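Local coordinates for protein cocosin 1 acidic chain (Cocos nucifera, PDB 5WPW) that serves as a seed storage protein, a nutrient reservoir of the 11S globulin family whose two-cupin subunits assemble into hexamers, at residues T16-E20 with A21-D25; N147-R151 with S152-F156; N178-R181 with G182-T185; E186-A189 with A190-V194; N195-L198 with A199-Q203. The protein carries 2 engineered substitutions. All coordinates share one frame; numbering follows the deposited sequence.

Contact 1 (T16-E20 with A21-D25)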
loop_
_atom_site.group_PDB
_atom_site.type_symbol
_atom_site.label_atom_id
_atom_site.label_comp_id
_atom_site.label_asym_id
_atom_site.label_seq_id
_atom_site.Cartn_x
_atom_site.Cartn_y
_atom_site.Cartn_z
ATOM N N THR A 16 28.797 28.974 -16.797
ATOM C CA THR A 16 27.739 29.397 -17.700
ATOM C C THR A 16 28.117 28.949 -19.102
ATOM O O THR A 16 29.182 29.323 -19.606
ATOM C CB THR A 16 27.560 30.920 -17.656
ATOM O OG1 THR A 16 27.234 31.334 -16.324
ATOM C CG2 THR A 16 26.462 31.366 -18.618
ATOM N N VAL A 17 27.260 28.148 -19.728
ATOM C CA VAL A 17 27.492 27.641 -21.076
ATOM C C VAL A 17 26.480 28.300 -21.997
ATOM O O VAL A 17 25.269 28.176 -21.784
ATOM C CB VAL A 17 27.380 26.111 -21.129
ATOM C CG1 VAL A 17 27.612 25.610 -22.549
ATOM C CG2 VAL A 17 28.365 25.478 -20.164
ATOM N N ARG A 18 26.962 29.013 -23.013
ATOM C CA ARG A 18 26.064 29.697 -23.929
ATOM C C ARG A 18 25.769 28.809 -25.133
ATOM O O ARG A 18 26.682 28.270 -25.766
ATOM C CB ARG A 18 26.640 31.038 -24.388
ATOM C CG ARG A 18 25.575 31.917 -25.003
ATOM C CD ARG A 18 26.050 33.331 -25.303
ATOM N NE ARG A 18 25.468 34.345 -24.419
ATOM C CZ ARG A 18 24.167 34.591 -24.262
ATOM N NH1 ARG A 18 23.782 35.547 -23.426
ATOM N NH2 ARG A 18 23.245 33.890 -24.917
ATOM N N SER A 19 24.490 28.647 -25.429
ATOM C CA SER A 19 24.014 27.954 -26.609
ATOM C C SER A 19 23.496 28.979 -27.618
ATOM O O SER A 19 23.464 30.183 -27.355
ATOM C CB SER A 19 22.922 26.944 -26.233
ATOM O OG SER A 19 23.437 25.854 -25.487
ATOM N N GLU A 20 23.062 28.467 -28.774
ATOM C CA GLU A 20 22.579 29.315 -29.859
ATOM C C GLU A 20 21.366 30.137 -29.440
ATOM O O GLU A 20 21.296 31.339 -29.726
ATOM C CB GLU A 20 22.249 28.443 -31.070
ATOM C CG GLU A 20 21.764 29.185 -32.295
ATOM C CD GLU A 20 21.486 28.242 -33.450
ATOM O OE1 GLU A 20 20.510 27.457 -33.373
ATOM O OE2 GLU A 20 22.251 28.280 -34.438
ATOM N N ALA A 21 20.401 29.514 -28.750
ATOM C CA ALA A 21 19.132 30.158 -28.422
ATOM C C ALA A 21 18.875 30.209 -26.917
ATOM O O ALA A 21 17.721 30.218 -26.484
ATOM C CB ALA A 21 17.971 29.460 -29.129
ATOM N N GLY A 22 19.934 30.242 -26.118
ATOM C CA GLY A 22 19.780 30.361 -24.684
ATOM C C GLY A 22 21.090 30.077 -23.980
ATOM O O GLY A 22 22.126 29.876 -24.622
ATOM N N VAL A 23 21.025 30.094 -22.640
ATOM C CA VAL A 23 22.158 29.836 -21.757
ATOM C C VAL A 23 21.717 28.947 -20.593
ATOM O O VAL A 23 20.568 29.003 -20.130
ATOM C CB VAL A 23 22.800 31.128 -21.182
ATOM C CG1 VAL A 23 22.952 32.201 -22.250
ATOM C CG2 VAL A 23 22.015 31.653 -20.001
ATOM N N THR A 24 22.662 28.141 -20.109
ATOM C CA THR A 24 22.474 27.255 -18.959
ATOM C C THR A 24 23.486 27.617 -17.883
ATOM O O THR A 24 24.695 27.542 -18.121
ATOM C CB THR A 24 22.642 25.785 -19.362
ATOM O OG1 THR A 24 21.779 25.485 -20.472
ATOM C CG2 THR A 24 22.293 24.870 -18.196
ATOM N N ASP A 25 22.993 28.003 -16.706
ATOM C CA ASP A 25 23.829 28.356 -15.566
ATOM C C ASP A 25 23.867 27.170 -14.618
ATOM O O ASP A 25 22.817 26.633 -14.268
ATOM C CB ASP A 25 23.270 29.576 -14.833
ATOM C CG ASP A 25 23.158 30.776 -15.717
ATOM O OD1 ASP A 25 23.962 30.853 -16.674
ATOM O OD2 ASP A 25 22.263 31.615 -15.491
HETATM O O HOH W 1 23.500 26.069 -22.729
#

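Contact 2 (N147-R151 with S152-F156)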
loop_
_atom_site.group_PDB
_atom_site.type_symbol
_atom_site.label_atom_id
_atom_site.label_comp_id
_atom_site.label_asym_id
_atom_site.label_seq_id
_atom_site.Cartn_x
_atom_site.Cartn_y
_atom_site.Cartn_z
ATOM N N ASN A 147 18.281 6.994 -8.617
ATOM C CA ASN A 147 19.571 7.138 -9.281
ATOM C C ASN A 147 20.525 6.086 -8.739
ATOM O O ASN A 147 21.002 6.202 -7.612
ATOM C CB ASN A 147 20.132 8.533 -9.034
ATOM C CG ASN A 147 21.610 8.637 -9.423
ATOM O OD1 ASN A 147 22.047 8.024 -10.397
ATOM N ND2 ASN A 147 22.373 9.422 -8.678
ATOM N N GLN A 148 20.805 5.054 -9.522
ATOM C CA GLN A 148 21.737 4.024 -9.095
ATOM C C GLN A 148 23.146 4.242 -9.644
ATOM O O GLN A 148 24.002 3.378 -9.456
ATOM C CB GLN A 148 21.217 2.639 -9.491
ATOM C CG GLN A 148 19.765 2.359 -9.069
ATOM C CD GLN A 148 19.388 0.884 -9.205
ATOM O OE1 GLN A 148 20.256 0.024 -9.264
ATOM N NE2 GLN A 148 18.090 0.597 -9.245
ATOM N N LEU A 149 23.408 5.373 -10.309
ATOM C CA LEU A 149 24.777 5.744 -10.672
ATOM C C LEU A 149 25.450 6.506 -9.540
ATOM O O LEU A 149 25.099 6.320 -8.370
ATOM C CB LEU A 149 24.792 6.560 -11.962
ATOM C CG LEU A 149 24.141 5.917 -13.178
ATOM C CD1 LEU A 149 24.102 6.868 -14.350
ATOM C CD2 LEU A 149 24.858 4.607 -13.557
ATOM N N ASP A 150 26.419 7.361 -9.862
ATOM C CA ASP A 150 27.077 8.159 -8.837
ATOM C C ASP A 150 26.193 9.341 -8.427
ATOM O O ASP A 150 25.224 9.695 -9.106
ATOM C CB ASP A 150 28.440 8.655 -9.335
ATOM C CG ASP A 150 28.387 9.146 -10.777
ATOM O OD1 ASP A 150 27.971 8.370 -11.659
ATOM O OD2 ASP A 150 28.752 10.307 -11.029
ATOM N N ARG A 151 26.553 9.968 -7.305
ATOM C CA ARG A 151 25.832 11.124 -6.769
ATOM C C ARG A 151 26.246 12.406 -7.500
ATOM O O ARG A 151 26.771 13.352 -6.923
ATOM C CB ARG A 151 26.083 11.262 -5.270
ATOM C CG ARG A 151 25.165 10.472 -4.352
ATOM C CD ARG A 151 24.924 11.236 -3.008
ATOM N NE ARG A 151 26.105 11.995 -2.580
ATOM C CZ ARG A 151 26.088 13.087 -1.810
ATOM N NH1 ARG A 151 24.943 13.580 -1.354
ATOM N NH2 ARG A 151 27.229 13.690 -1.494
ATOM N N SER A 152 26.033 12.412 -8.809
ATOM C CA SER A 152 26.239 13.615 -9.607
ATOM C C SER A 152 25.220 13.587 -10.727
ATOM O O SER A 152 24.648 12.536 -11.026
ATOM C CB SER A 152 27.669 13.703 -10.157
ATOM O OG SER A 152 27.817 12.947 -11.353
ATOM N N HIS A 153 24.990 14.750 -11.338
ATOM C CA HIS A 153 24.049 14.869 -12.447
ATOM C C HIS A 153 24.672 14.333 -13.734
ATOM O O HIS A 153 25.569 14.962 -14.303
ATOM C CB HIS A 153 23.632 16.317 -12.663
ATOM C CG HIS A 153 22.675 16.480 -13.800
ATOM N ND1 HIS A 153 22.603 17.622 -14.565
ATOM C CD2 HIS A 153 21.758 15.625 -14.310
ATOM C CE1 HIS A 153 21.665 17.477 -15.484
ATOM N NE2 HIS A 153 21.145 16.269 -15.358
ATOM N N ARG A 154 24.191 13.186 -14.210
ATOM C CA ARG A 154 24.589 12.644 -15.505
ATOM C C ARG A 154 23.441 12.902 -16.477
ATOM O O ARG A 154 22.346 12.339 -16.322
ATOM C CB ARG A 154 24.909 11.145 -15.429
ATOM C CG ARG A 154 25.587 10.645 -14.137
ATOM C CD ARG A 154 27.110 10.462 -14.258
ATOM N NE ARG A 154 27.514 9.687 -15.438
ATOM C CZ ARG A 154 28.105 8.494 -15.421
ATOM N NH1 ARG A 154 28.391 7.885 -14.279
ATOM N NH2 ARG A 154 28.433 7.909 -16.569
ATOM N N GLN A 155 23.698 13.733 -17.487
ATOM C CA GLN A 155 22.743 14.034 -18.544
ATOM C C GLN A 155 23.132 13.314 -19.831
ATOM O O GLN A 155 24.283 13.395 -20.266
ATOM C CB GLN A 155 22.666 15.544 -18.797
ATOM C CG GLN A 155 21.358 15.997 -19.410
ATOM C CD GLN A 155 21.510 17.219 -20.298
ATOM O OE1 GLN A 155 22.621 17.590 -20.677
ATOM N NE2 GLN A 155 20.397 17.848 -20.638
ATOM N N PHE A 156 22.160 12.630 -20.433
ATOM C CA PHE A 156 22.333 11.827 -21.638
ATOM C C PHE A 156 21.559 12.511 -22.751
ATOM O O PHE A 156 20.328 12.449 -22.776
ATOM C CB PHE A 156 21.822 10.396 -21.438
ATOM C CG PHE A 156 22.550 9.610 -20.361
ATOM C CD1 PHE A 156 22.383 9.912 -19.023
ATOM C CD2 PHE A 156 23.389 8.550 -20.703
ATOM C CE1 PHE A 156 23.051 9.160 -18.035
ATOM C CE2 PHE A 156 24.044 7.804 -19.740
ATOM C CZ PHE A 156 23.882 8.108 -18.404
#

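Contact 3 (N178-R181 with G182-T185)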
loop_
_atom_site.group_PDB
_atom_site.type_symbol
_atom_site.label_atom_id
_atom_site.label_comp_id
_atom_site.label_asym_id
_atom_site.label_seq_id
_atom_site.Cartn_x
_atom_site.Cartn_y
_atom_site.Cartn_z
ATOM N N ASN A 178 26.095 13.396 -27.957
ATOM C CA ASN A 178 24.858 12.673 -27.740
ATOM C C ASN A 178 25.135 11.174 -27.773
ATOM O O ASN A 178 26.167 10.718 -28.266
ATOM C CB ASN A 178 23.815 13.071 -28.776
ATOM C CG ASN A 178 24.076 12.463 -30.124
ATOM O OD1 ASN A 178 23.590 11.377 -30.426
ATOM N ND2 ASN A 178 24.845 13.158 -30.947
ATOM N N ILE A 179 24.203 10.403 -27.213
ATOM C CA ILE A 179 24.473 8.984 -26.988
ATOM C C ILE A 179 24.605 8.229 -28.298
ATOM O O ILE A 179 25.327 7.225 -28.369
ATOM C CB ILE A 179 23.370 8.382 -26.115
ATOM C CG1 ILE A 179 22.023 8.729 -26.715
ATOM C CG2 ILE A 179 23.481 8.958 -24.713
ATOM C CD1 ILE A 179 20.944 7.737 -26.386
ATOM N N LEU A 180 23.908 8.673 -29.348
ATOM C CA LEU A 180 24.021 7.990 -30.637
ATOM C C LEU A 180 25.433 8.086 -31.201
ATOM O O LEU A 180 25.860 7.202 -31.955
ATOM C CB LEU A 180 23.014 8.556 -31.630
ATOM C CG LEU A 180 21.553 8.549 -31.174
ATOM C CD1 LEU A 180 20.666 9.089 -32.291
ATOM C CD2 LEU A 180 21.115 7.145 -30.730
ATOM N N ARG A 181 26.169 9.140 -30.842
ATOM C CA ARG A 181 27.572 9.263 -31.225
ATOM C C ARG A 181 28.414 8.115 -30.676
ATOM O O ARG A 181 29.489 7.824 -31.215
ATOM C CB ARG A 181 28.109 10.615 -30.738
ATOM C CG ARG A 181 29.564 10.928 -31.079
ATOM C CD ARG A 181 29.721 11.342 -32.547
ATOM N NE ARG A 181 31.117 11.589 -32.906
ATOM C CZ ARG A 181 31.956 10.648 -33.323
ATOM N NH1 ARG A 181 31.540 9.389 -33.428
ATOM N NH2 ARG A 181 33.209 10.960 -33.632
ATOM N N GLY A 182 27.943 7.442 -29.623
ATOM C CA GLY A 182 28.674 6.317 -29.076
ATOM C C GLY A 182 28.539 5.038 -29.872
ATOM O O GLY A 182 29.331 4.110 -29.669
ATOM N N PHE A 183 27.565 4.975 -30.774
ATOM C CA PHE A 183 27.319 3.795 -31.577
ATOM C C PHE A 183 28.093 3.873 -32.885
ATOM O O PHE A 183 28.362 4.958 -33.406
ATOM C CB PHE A 183 25.832 3.647 -31.873
ATOM C CG PHE A 183 25.023 3.291 -30.679
ATOM C CD1 PHE A 183 25.354 2.193 -29.913
ATOM C CD2 PHE A 183 23.954 4.083 -30.294
ATOM C CE1 PHE A 183 24.602 1.866 -28.795
ATOM C CE2 PHE A 183 23.208 3.761 -29.187
ATOM C CZ PHE A 183 23.532 2.650 -28.438
ATOM N N SER A 184 28.458 2.709 -33.407
ATOM C CA SER A 184 29.080 2.672 -34.722
ATOM C C SER A 184 28.049 3.005 -35.794
ATOM O O SER A 184 26.858 2.719 -35.660
ATOM C CB SER A 184 29.711 1.306 -34.980
ATOM O OG SER A 184 28.833 0.477 -35.718
ATOM N N THR A 185 28.521 3.640 -36.870
ATOM C CA THR A 185 27.609 4.082 -37.921
ATOM C C THR A 185 26.860 2.917 -38.555
ATOM O O THR A 185 25.645 2.999 -38.765
ATOM C CB THR A 185 28.378 4.853 -38.987
ATOM O OG1 THR A 185 29.088 5.934 -38.366
ATOM C CG2 THR A 185 27.410 5.382 -40.039
#

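Contact 4 (E186-A189 with A190-V194)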
loop_
_atom_site.group_PDB
_atom_site.type_symbol
_atom_site.label_atom_id
_atom_site.label_comp_id
_atom_site.label_asym_id
_atom_site.label_seq_id
_atom_site.Cartn_x
_atom_site.Cartn_y
_atom_site.Cartn_z
ATOM N N GLU A 186 27.564 1.826 -38.866
ATOM C CA GLU A 186 26.925 0.704 -39.549
ATOM C C GLU A 186 25.808 0.082 -38.712
ATOM O O GLU A 186 24.742 -0.254 -39.238
ATOM C CB GLU A 186 27.975 -0.341 -39.926
ATOM C CG GLU A 186 28.905 -0.764 -38.799
ATOM C CD GLU A 186 29.771 -1.966 -39.181
ATOM O OE1 GLU A 186 30.897 -1.763 -39.691
ATOM O OE2 GLU A 186 29.317 -3.115 -38.986
ATOM N N LEU A 187 26.028 -0.098 -37.410
ATOM C CA LEU A 187 24.982 -0.728 -36.610
ATOM C C LEU A 187 23.813 0.224 -36.390
ATOM O O LEU A 187 22.651 -0.196 -36.404
ATOM C CB LEU A 187 25.548 -1.226 -35.280
ATOM C CG LEU A 187 25.731 -2.754 -35.161
ATOM C CD1 LEU A 187 24.410 -3.522 -35.224
ATOM C CD2 LEU A 187 26.690 -3.286 -36.223
ATOM N N LEU A 188 24.103 1.516 -36.228
ATOM C CA LEU A 188 23.043 2.510 -36.117
ATOM C C LEU A 188 22.192 2.548 -37.379
ATOM O O LEU A 188 20.958 2.602 -37.308
ATOM C CB LEU A 188 23.668 3.875 -35.828
ATOM C CG LEU A 188 22.792 4.961 -35.222
ATOM C CD1 LEU A 188 22.233 4.483 -33.893
ATOM C CD2 LEU A 188 23.605 6.232 -35.051
ATOM N N ALA A 189 22.830 2.498 -38.554
ATOM C CA ALA A 189 22.052 2.392 -39.782
ATOM C C ALA A 189 21.191 1.145 -39.748
ATOM O O ALA A 189 19.980 1.206 -39.989
ATOM C CB ALA A 189 22.973 2.389 -41.002
ATOM N N ALA A 190 21.793 0.005 -39.401
ATOM C CA ALA A 190 21.037 -1.240 -39.321
ATOM C C ALA A 190 19.903 -1.127 -38.310
ATOM O O ALA A 190 18.754 -1.469 -38.610
ATOM C CB ALA A 190 21.966 -2.399 -38.961
ATOM N N ALA A 191 20.206 -0.636 -37.105
ATOM C CA ALA A 191 19.163 -0.484 -36.093
ATOM C C ALA A 191 18.024 0.397 -36.601
ATOM O O ALA A 191 16.847 0.017 -36.538
ATOM C CB ALA A 191 19.771 0.083 -34.805
ATOM N N PHE A 192 18.352 1.563 -37.151
ATOM C CA PHE A 192 17.307 2.481 -37.584
ATOM C C PHE A 192 16.696 2.099 -38.928
ATOM O O PHE A 192 15.644 2.638 -39.279
ATOM C CB PHE A 192 17.854 3.911 -37.637
ATOM C CG PHE A 192 18.019 4.556 -36.262
ATOM C CD1 PHE A 192 18.558 3.844 -35.202
ATOM C CD2 PHE A 192 17.623 5.857 -36.040
ATOM C CE1 PHE A 192 18.702 4.422 -33.941
ATOM C CE2 PHE A 192 17.768 6.448 -34.772
ATOM C CZ PHE A 192 18.311 5.721 -33.729
ATOM N N GLY A 193 17.290 1.161 -39.657
ATOM C CA GLY A 193 16.749 0.784 -40.955
ATOM C C GLY A 193 16.917 1.854 -42.015
ATOM O O GLY A 193 16.035 2.027 -42.860
ATOM N N VAL A 194 18.034 2.569 -42.002
ATOM C CA VAL A 194 18.275 3.673 -42.920
ATOM C C VAL A 194 19.696 3.576 -43.461
ATOM O O VAL A 194 20.445 2.646 -43.149
ATOM C CB VAL A 194 18.048 5.044 -42.258
ATOM C CG1 VAL A 194 16.607 5.155 -41.773
ATOM C CG2 VAL A 194 19.056 5.249 -41.120
#

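Contact 5 (N195-L198 with A199-Q203)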
loop_
_atom_site.group_PDB
_atom_site.type_symbol
_atom_site.label_atom_id
_atom_site.label_comp_id
_atom_site.label_asym_id
_atom_site.label_seq_id
_atom_site.Cartn_x
_atom_site.Cartn_y
_atom_site.Cartn_z
ATOM N N ASN A 195 20.063 4.566 -44.274
ATOM C CA ASN A 195 21.343 4.608 -44.955
ATOM C C ASN A 195 22.429 5.187 -44.046
ATOM O O ASN A 195 22.163 5.722 -42.964
ATOM C CB ASN A 195 21.235 5.423 -46.249
ATOM C CG ASN A 195 20.377 6.679 -46.098
ATOM O OD1 ASN A 195 19.148 6.604 -45.948
ATOM N ND2 ASN A 195 21.025 7.841 -46.140
ATOM N N MET A 196 23.677 5.062 -44.505
ATOM C CA MET A 196 24.820 5.526 -43.726
ATOM C C MET A 196 24.806 7.039 -43.564
ATOM O O MET A 196 25.133 7.556 -42.489
ATOM C CB MET A 196 26.117 5.075 -44.399
ATOM C CG MET A 196 27.233 4.740 -43.434
ATOM S SD MET A 196 27.061 3.061 -42.799
ATOM C CE MET A 196 28.753 2.713 -42.319
ATOM N N GLU A 197 24.430 7.762 -44.619
ATOM C CA GLU A 197 24.433 9.224 -44.576
ATOM C C GLU A 197 23.513 9.752 -43.479
ATOM O O GLU A 197 23.888 10.645 -42.708
ATOM C CB GLU A 197 24.017 9.779 -45.941
ATOM C CG GLU A 197 23.470 11.210 -45.913
ATOM C CD GLU A 197 24.575 12.259 -45.949
ATOM O OE1 GLU A 197 24.256 13.459 -46.111
ATOM O OE2 GLU A 197 25.762 11.881 -45.814
ATOM N N LEU A 198 22.297 9.216 -43.408
ATOM C CA LEU A 198 21.348 9.651 -42.396
ATOM C C LEU A 198 21.798 9.253 -40.993
ATOM O O LEU A 198 21.707 10.059 -40.057
ATOM C CB LEU A 198 19.972 9.076 -42.710
ATOM C CG LEU A 198 18.816 9.622 -41.895
ATOM C CD1 LEU A 198 18.812 11.140 -41.941
ATOM C CD2 LEU A 198 17.504 9.038 -42.412
ATOM N N ALA A 199 22.288 8.022 -40.821
ATOM C CA ALA A 199 22.772 7.612 -39.507
ATOM C C ALA A 199 23.923 8.496 -39.040
ATOM O O ALA A 199 24.007 8.817 -37.849
ATOM C CB ALA A 199 23.184 6.138 -39.528
ATOM N N ARG A 200 24.791 8.939 -39.961
ATOM C CA ARG A 200 25.849 9.877 -39.584
ATOM C C ARG A 200 25.283 11.198 -39.101
ATOM O O ARG A 200 25.838 11.808 -38.177
ATOM C CB ARG A 200 26.802 10.150 -40.752
ATOM C CG ARG A 200 27.858 9.114 -41.015
ATOM C CD ARG A 200 28.523 8.578 -39.747
ATOM N NE ARG A 200 29.074 9.542 -38.789
ATOM C CZ ARG A 200 29.829 9.167 -37.755
ATOM N NH1 ARG A 200 30.079 7.882 -37.563
ATOM N NH2 ARG A 200 30.296 10.044 -36.884
ATOM N N LYS A 201 24.226 11.689 -39.757
ATOM C CA LYS A 201 23.640 12.959 -39.341
ATOM C C LYS A 201 22.986 12.853 -37.964
ATOM O O LYS A 201 22.958 13.834 -37.211
ATOM C CB LYS A 201 22.629 13.461 -40.379
ATOM C CG LYS A 201 23.245 13.765 -41.765
ATOM C CD LYS A 201 22.181 14.064 -42.842
ATOM C CE LYS A 201 21.561 15.459 -42.690
ATOM N NZ LYS A 201 22.532 16.583 -42.874
ATOM N N LEU A 202 22.463 11.683 -37.610
ATOM C CA LEU A 202 21.905 11.533 -36.271
ATOM C C LEU A 202 22.972 11.703 -35.202
ATOM O O LEU A 202 22.668 12.164 -34.098
ATOM C CB LEU A 202 21.218 10.179 -36.128
ATOM C CG LEU A 202 19.864 10.133 -36.824
ATOM C CD1 LEU A 202 19.376 8.712 -36.860
ATOM C CD2 LEU A 202 18.838 11.048 -36.149
ATOM N N GLN A 203 24.226 11.366 -35.514
ATOM C CA GLN A 203 25.314 11.470 -34.555
ATOM C C GLN A 203 25.779 12.904 -34.320
ATOM O O GLN A 203 26.589 13.127 -33.411
ATOM C CB GLN A 203 26.476 10.584 -35.004
ATOM C CG GLN A 203 26.176 9.106 -34.798
ATOM C CD GLN A 203 27.244 8.185 -35.338
ATOM O OE1 GLN A 203 27.562 8.219 -36.518
ATOM N NE2 GLN A 203 27.777 7.335 -34.484
#

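Contact 1 (T16-E20 with A21-D25)
A β hairpin near the start of the first cupin domain brings Thr16-Ser19 against Gly22-Asp25, with Glu20 and Ala21 at the bend. The central hydrogen-bonded pair is Val17 with Thr24: Val17 N donates to Thr24 O and Thr24 N returns a bond to Val17 O, each 3.1 Å and almost straight. Nearer the bend, Ser19 N reaches Gly22 O at 2.8 Å with a more bent N-H (146°). Arg18 faces Val23 in a non-hydrogen-bonded pair on the other face. CG of Arg18 lies anti to the backbone N (chi1 -164°), and a later bend at chi3 folds the guanidinium back until one of its faces meets Val23 CG1, 3.2 Å from Arg18 NH2. Beside them, Thr16 OG1 makes a weak bond to Asp25 OD1. On the face of Val17 and Thr24 a water donates to Val17 O at 2.9 Å and is also held by Ser19 OG at 2.8 Å and Thr24 OG1 at 2.9 Å; Thr24 OG1 is further bound by Glu211 and Arg44. Strand 15-19 is outermost in its sheet within the chain, while 22-26 pairs onward with strand 40-46 and strand 212-214 packs against the bend.

Contact 2 (N147-R151 with S152-F156)
Asp150 OD2 is gripped by Ser152 OG, which donates a 2.8 Å bond to it from above the carboxylate plane, and by Arg4 of a neighbouring subunit in a salt bridge. The other oxygen, Asp150 OD1, takes the NH1 of Arg154 at 2.7 Å on its syn side. That bond lies in the guanidinium plane, and NH1 alone carries the bridge to Asp150; the carboxylate and guanidinium planes are turned 47° apart. Asp150 holds its CG between the backbone N and the carbonyl carbon (chi1 43°), which lets one short carboxylate serve Ser152 and Arg154 together. Arg154 is bent at chi2 and chi3 and curls toward Asp150; its NH1 also bonds Cys3 O of the neighbouring subunit, and its NH2 forms a salt bridge with Asp325 there. The acid thus sits among two arginines and a hydroxyl, surroundings that would be expected to favour its charged form. Leu149 supplies the apolar part: CD1 lies over one face of the Arg154 guanidinium, touches Arg154 CG at 4.1 Å, and meets the edge of the Phe156 ring at CZ, 4.2 Å away. In the backbone, Asp150 O receives Asn147 ND2 at 2.9 Å in a straight bond and a weak one from Ser152 N. The loop that leads into strand 155-157 is therefore folded by two compact turns, an Asx turn in which Asn147 OD1 accepts from Leu149 N at 3.0 Å and an inverse gamma turn centred on Arg151.

Contact 3 (N178-R181 with G182-T185)
Leu180 and Phe183 meet across overlapping β turns that carry the chain from strand 175-177 toward helix 185-192. The side chains touch at their CD2 atoms, 4.2 Å apart, and CD2 of the Phe183 ring also lies 3.9 Å from Leu180 CA. Phe183 turns its CG anti to the carbonyl carbon (chi1 -70°), which sends the ring back over the turn rather than onward along the chain. The turns themselves rest on two bonds between residues three apart: Gly182 N to Ile179 O at 2.9 Å, and Phe183 N to Leu180 O at 3.0 Å. In both the donor stands well above the carbonyl plane. A weak bond of the same spacing, Arg181 N to Asn178 O, precedes them. Further out, Asn178 OD1 makes weak bonds to the N-H groups of Leu180 and Arg181, tying the start of the turns together. Gln203 NE2, at the end of helix 196-202, is modelled close to Leu180 O, though the placing of that side chain is doubtful. A neighbouring subunit covers this bend, with Leu350 on Phe183, Tyr393 on Leu180, and Thr329 bonded to Gly182 O. Just beyond the turns Ser184 occupies the N-cap of helix 185-192, its OG accepting a weak bond from Leu187 N.

Contact 4 (E186-A189 with A190-V194)
Leu188 and Phe192, one helical turn apart, are set side by side by their first torsions. CG of Leu188 lies anti to the backbone N (chi1 -160°), whereas CG of Phe192 takes the rotamer anti to its own carbonyl carbon (chi1 -75°). With these torsions the two side chains point the same way and Leu188 CD1 comes to 3.5 Å from Phe192 CE1. The ring also rests near the backbone, with CD1 of Phe192 3.4 Å from Leu188 O, and the methyl of Ala191 is at its edge. In the backbone, regular helical bonds link Ala190 N to Glu186 O and Phe192 N to Leu188 O. Between them, Ala191 N bonds Leu187 O at a short 2.6 Å. Ala189 packs on Ala199 of helix 196-202; Ala190 and Ala191 pack on Arg352 and Pro301 of a neighbouring subunit. Arg407 of that subunit bonds to Ala191 O at the helix end. There Gly193, the C-prime residue with a positive phi of 70°, ends the helix; Val194 N bonds Ala189 O at 3.1 Å and Gly193 N bonds Ala190 O at 3.2 Å, the paired bonds of a Schellman motif.

Contact 5 (N195-L198 with A199-Q203)
Met196 to Leu202 wind as a short α-helix, with Asn195 at its N-cap, and the N-H groups of Ala199 to Leu202 return to the carbonyls four residues before them. Ala199 N bonds Asn195 O at 3.1 Å, Arg200 N bonds Met196 O at 2.9 Å, Lys201 N bonds Glu197 O at 3.1 Å and Leu202 N bonds Leu198 O at 3.0 Å. The first is nearly straight (168°); the last two are more bent. The OD1 of Asn195 is taken up by Arg402 of a neighbouring subunit. Helix 196-202 is the second of two consecutive short helices on the arm of the first cupin domain, a feature of legumin-type globulins through which adjoining subunits grip one another. Glu197 bends at chi2 and crosses the chain of Lys201, its OE1 3.9 Å from Lys201 CD. The charged ends remain apart, with Glu197 OE1 4.8 Å from Lys201 NZ, so the pair may attract electrostatically but forms no salt bridge. The aliphatic start of Lys201 lies closer to the backbone, CG being 3.3 Å from Glu197 O. Arg200 similarly folds its CG back to 3.5 Å from Met196 O (chi1 -80°), and its NH1 lies close to Thr185 OG1, though the modelled placing of this end is doubtful. The buried side holds Ala199 together with Leu198 and Leu202. Leu198 and Lys201 both touch Glu399 of the neighbouring subunit, while Leu202 packs on Phe192 of helix 185-192 and on Tyr393 of the neighbouring subunit.

How the contacts relate
Contact 1 stands apart as β structure on the cupin barrel, about 21 Å between centres from contact 2 and farther from the rest; it is partly buried and touches no other subunit. Contact 2, in the loop leading into strand 155-157, is buried and ionic, its charges shared with a neighbouring subunit. Phe156 meets Ile179 by packing, joining it to contact 3. Contacts 3 to 5 form one helical arm: a turn, then helices 185-192 and 196-202. Contact 3 is buried, while contacts 4 and 5 are partly buried, with a few exposed residues, and both also meet the second subunit. Paired strand bonds, ionic grip and helical bonds with leucine and alanine packing follow in turn.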